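Local structure of probable secreted solute-binding lipoprotein (Streptomyces coelicolor, 3I3V) at residues C[175-183]-C[352-360]. The protein probably binds a solute outside the cell for a membrane transporter, as extracellular solute-binding lipoproteins of its family do. Residues are numbered along the deposited sequence; the frame is centred on the assembly and turned at random.
Sequences QKLLAQIIQ and SQVLLPDVY
Lys176 and Ala179, on one side of helix 172-182, meet Leu356, Pro357 and Asp358, in the segment that follows strand 352-354. The fold is the periplasmic-binding-protein fold of the extracellular solute-binding family, and the contact joins the helix to the end of a short strand, paired in parallel with strand 280-284 of the mixed sheet, and to the residues after it.

The tight part is largely buried. Ala179 points its CB at the proline ring, 3.7 Å from Pro357 CG, and one turn earlier the aliphatic part of Lys176 runs obliquely across Leu356. Lys176 CD lies 3.4 Å from Leu356 CD1, closer than carbons usually pack. Gln180 and Val354 fit more loosely: Gln180 CG comes only within 4.1 Å of Val354 CG2, with the two side chains nearly perpendicular, while the Gln180 amide turns to Thr280 and bonds its hydroxyl through NE2. Just past the helix the packing closes again, where the extended chain of Gln183 brings its amide alongside the Leu355 backbone and crosses the Leu355 side chain at about a right angle; helix 188-197 touches both, through Ala191 and Arg192.

The solvent side is at Asp358, the exposed member of the contact. Lys176 is bent at both chi2 (69°) and chi3 (71°), a hooked chain whose ammonium ends beside the carboxylate and forms a salt bridge there. The same nitrogen donates to its neighbour, Gln175 OE1, in the amide plane and on a lone pair, so the ammonium group is gripped by an amide oxygen and a carboxylate. Lys176 NZ meets Asp358 OD1 at 3.2 Å on the syn side, 19° out of the carboxylate plane.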
loop_
_atom_site.group_PDB
_atom_site.type_symbol
_atom_site.label_atom_id
_atom_site.label_comp_id
_atom_site.label_asym_id
_atom_site.label_seq_id
_atom_site.Cartn_x
_atom_site.Cartn_y
_atom_site.Cartn_z
ATOM N N GLN C 175 -4.537 69.974 -9.473
ATOM C CA GLN C 175 -4.510 69.363 -10.802
ATOM C C GLN C 175 -4.987 67.909 -10.787
ATOM O O GLN C 175 -5.635 67.466 -11.732
ATOM C CB GLN C 175 -3.108 69.498 -11.435
ATOM C CG GLN C 175 -2.234 68.246 -11.457
ATOM C CD GLN C 175 -2.399 67.413 -12.722
ATOM O OE1 GLN C 175 -1.754 66.377 -12.879
ATOM N NE2 GLN C 175 -3.259 67.862 -13.626
ATOM N N LYS C 176 -4.691 67.175 -9.716
ATOM C CA LYS C 176 -5.136 65.784 -9.601
ATOM C C LYS C 176 -6.632 65.670 -9.235
ATOM O O LYS C 176 -7.334 64.778 -9.731
ATOM C CB LYS C 176 -4.305 65.048 -8.551
ATOM C CG LYS C 176 -3.542 63.835 -9.084
ATOM C CD LYS C 176 -2.412 64.225 -10.034
ATOM C CE LYS C 176 -1.271 64.874 -9.286
ATOM N NZ LYS C 176 -0.216 65.396 -10.202
ATOM N N LEU C 177 -7.123 66.569 -8.375
ATOM C CA LEU C 177 -8.529 66.535 -7.959
ATOM C C LEU C 177 -9.441 66.918 -9.122
ATOM O O LEU C 177 -10.502 66.318 -9.304
ATOM C CB LEU C 177 -8.782 67.493 -6.788
ATOM C CG LEU C 177 -9.796 67.069 -5.702
ATOM C CD1 LEU C 177 -10.500 68.313 -5.182
ATOM C CD2 LEU C 177 -10.821 66.089 -6.243
ATOM N N LEU C 178 -9.024 67.913 -9.908
ATOM C CA LEU C 178 -9.798 68.362 -11.071
ATOM C C LEU C 178 -9.913 67.219 -12.070
ATOM O O LEU C 178 -10.974 66.978 -12.646
ATOM C CB LEU C 178 -9.102 69.541 -11.768
ATOM C CG LEU C 178 -9.883 70.501 -12.688
ATOM C CD1 LEU C 178 -9.028 70.783 -13.901
ATOM C CD2 LEU C 178 -11.241 69.942 -13.114
ATOM N N ALA C 179 -8.803 66.521 -12.277
ATOM C CA ALA C 179 -8.763 65.402 -13.209
ATOM C C ALA C 179 -9.613 64.246 -12.705
ATOM O O ALA C 179 -10.198 63.511 -13.492
ATOM C CB ALA C 179 -7.313 64.945 -13.424
ATOM N N GLN C 180 -9.682 64.080 -11.389
ATOM C CA GLN C 180 -10.488 63.008 -10.815
ATOM C C GLN C 180 -11.979 63.320 -10.987
ATOM O O GLN C 180 -12.774 62.456 -11.372
ATOM C CB GLN C 180 -10.148 62.829 -9.329
ATOM C CG GLN C 180 -11.278 62.211 -8.520
ATOM C CD GLN C 180 -10.855 61.779 -7.137
ATOM O OE1 GLN C 180 -9.793 62.169 -6.637
ATOM N NE2 GLN C 180 -11.698 60.975 -6.498
ATOM N N ILE C 181 -12.354 64.565 -10.701
ATOM C CA ILE C 181 -13.745 64.981 -10.831
ATOM C C ILE C 181 -14.149 64.889 -12.306
ATOM O O ILE C 181 -15.210 64.351 -12.628
ATOM C CB ILE C 181 -13.949 66.424 -10.277
ATOM C CG1 ILE C 181 -13.541 66.455 -8.790
ATOM C CG2 ILE C 181 -15.414 66.847 -10.409
ATOM C CD1 ILE C 181 -13.498 67.831 -8.147
ATOM N N ILE C 182 -13.306 65.387 -13.207
ATOM C CA ILE C 182 -13.631 65.299 -14.629
ATOM C C ILE C 182 -13.822 63.823 -14.994
ATOM O O ILE C 182 -14.596 63.483 -15.880
ATOM C CB ILE C 182 -12.507 65.919 -15.521
ATOM C CG1 ILE C 182 -12.553 67.447 -15.436
ATOM C CG2 ILE C 182 -12.648 65.442 -16.981
ATOM C CD1 ILE C 182 -11.464 68.134 -16.229
ATOM N N GLN C 183 -13.126 62.941 -14.292
ATOM C CA GLN C 183 -13.238 61.514 -14.577
ATOM C C GLN C 183 -14.526 60.897 -14.066
ATOM O O GLN C 183 -14.684 59.678 -14.092
ATOM C CB GLN C 183 -12.043 60.750 -14.003
ATOM C CG GLN C 183 -10.804 60.797 -14.884
ATOM C CD GLN C 183 -9.609 60.139 -14.227
ATOM O OE1 GLN C 183 -8.841 60.791 -13.522
ATOM N NE2 GLN C 183 -9.456 58.835 -14.443
ATOM N N SER C 352 -15.242 53.631 -6.312
ATOM C CA SER C 352 -14.718 53.300 -7.638
ATOM C C SER C 352 -13.360 53.925 -7.950
ATOM O O SER C 352 -13.108 55.088 -7.635
ATOM C CB SER C 352 -15.719 53.714 -8.718
ATOM O OG SER C 352 -16.939 53.008 -8.572
ATOM N N GLN C 353 -12.497 53.141 -8.589
ATOM C CA GLN C 353 -11.157 53.589 -8.954
ATOM C C GLN C 353 -11.135 54.462 -10.188
ATOM O O GLN C 353 -11.768 54.132 -11.191
ATOM C CB GLN C 353 -10.242 52.405 -9.279
ATOM C CG GLN C 353 -9.881 51.464 -8.166
ATOM C CD GLN C 353 -8.943 50.378 -8.658
ATOM O OE1 GLN C 353 -7.877 50.665 -9.213
ATOM N NE2 GLN C 353 -9.334 49.123 -8.464
ATOM N N VAL C 354 -10.399 55.567 -10.119
ATOM C CA VAL C 354 -10.217 56.422 -11.283
ATOM C C VAL C 354 -8.707 56.511 -11.471
ATOM O O VAL C 354 -7.938 56.108 -10.599
ATOM C CB VAL C 354 -10.840 57.822 -11.124
ATOM C CG1 VAL C 354 -12.347 57.687 -11.026
ATOM C CG2 VAL C 354 -10.264 58.535 -9.914
ATOM N N LEU C 355 -8.269 57.046 -12.594
ATOM C CA LEU C 355 -6.847 57.071 -12.848
ATOM C C LEU C 355 -6.022 58.293 -12.444
ATOM O O LEU C 355 -6.540 59.406 -12.289
ATOM C CB LEU C 355 -6.640 56.710 -14.326
ATOM C CG LEU C 355 -5.793 57.477 -15.326
ATOM C CD1 LEU C 355 -5.824 56.721 -16.643
ATOM C CD2 LEU C 355 -6.340 58.881 -15.523
ATOM N N LEU C 356 -4.731 58.041 -12.224
ATOM C CA LEU C 356 -3.760 59.075 -11.885
ATOM C C LEU C 356 -3.119 59.440 -13.230
ATOM O O LEU C 356 -2.379 58.651 -13.804
ATOM C CB LEU C 356 -2.691 58.535 -10.935
ATOM C CG LEU C 356 -1.561 59.552 -10.695
ATOM C CD1 LEU C 356 -2.146 60.786 -10.049
ATOM C CD2 LEU C 356 -0.464 58.960 -9.819
ATOM N N PRO C 357 -3.388 60.649 -13.738
ATOM C CA PRO C 357 -2.865 61.135 -15.022
ATOM C C PRO C 357 -1.348 61.153 -15.243
ATOM O O PRO C 357 -0.884 60.964 -16.364
ATOM C CB PRO C 357 -3.465 62.538 -15.128
ATOM C CG PRO C 357 -4.710 62.452 -14.277
ATOM C CD PRO C 357 -4.210 61.684 -13.093
ATOM N N ASP C 358 -0.593 61.382 -14.176
ATOM C CA ASP C 358 0.864 61.491 -14.229
ATOM C C ASP C 358 1.633 60.742 -15.316
ATOM O O ASP C 358 2.327 61.356 -16.125
ATOM C CB ASP C 358 1.436 61.136 -12.866
ATOM C CG ASP C 358 1.040 62.135 -11.808
ATOM O OD1 ASP C 358 -0.080 62.669 -11.903
ATOM O OD2 ASP C 358 1.837 62.380 -10.884
ATOM N N VAL C 359 1.517 59.422 -15.330
ATOM C CA VAL C 359 2.235 58.605 -16.299
ATOM C C VAL C 359 1.911 58.926 -17.750
ATOM O O VAL C 359 2.763 58.771 -18.618
ATOM C CB VAL C 359 1.938 57.098 -16.092
ATOM C CG1 VAL C 359 3.185 56.278 -16.402
ATOM C CG2 VAL C 359 1.436 56.846 -14.677
ATOM N N TYR C 360 0.686 59.374 -18.011
ATOM C CA TYR C 360 0.244 59.650 -19.377
ATOM C C TYR C 360 0.389 61.077 -19.888
ATOM O O TYR C 360 0.333 61.311 -21.095
ATOM C CB TYR C 360 -1.214 59.213 -19.540
ATOM C CG TYR C 360 -1.526 57.889 -18.879
ATOM C CD1 TYR C 360 -1.909 57.834 -17.539
ATOM C CD2 TYR C 360 -1.404 56.689 -19.582
ATOM C CE1 TYR C 360 -2.163 56.612 -16.909
ATOM C CE2 TYR C 360 -1.652 55.461 -18.964
ATOM C CZ TYR C 360 -2.033 55.429 -17.625
ATOM O OH TYR C 360 -2.280 54.215 -17.014
#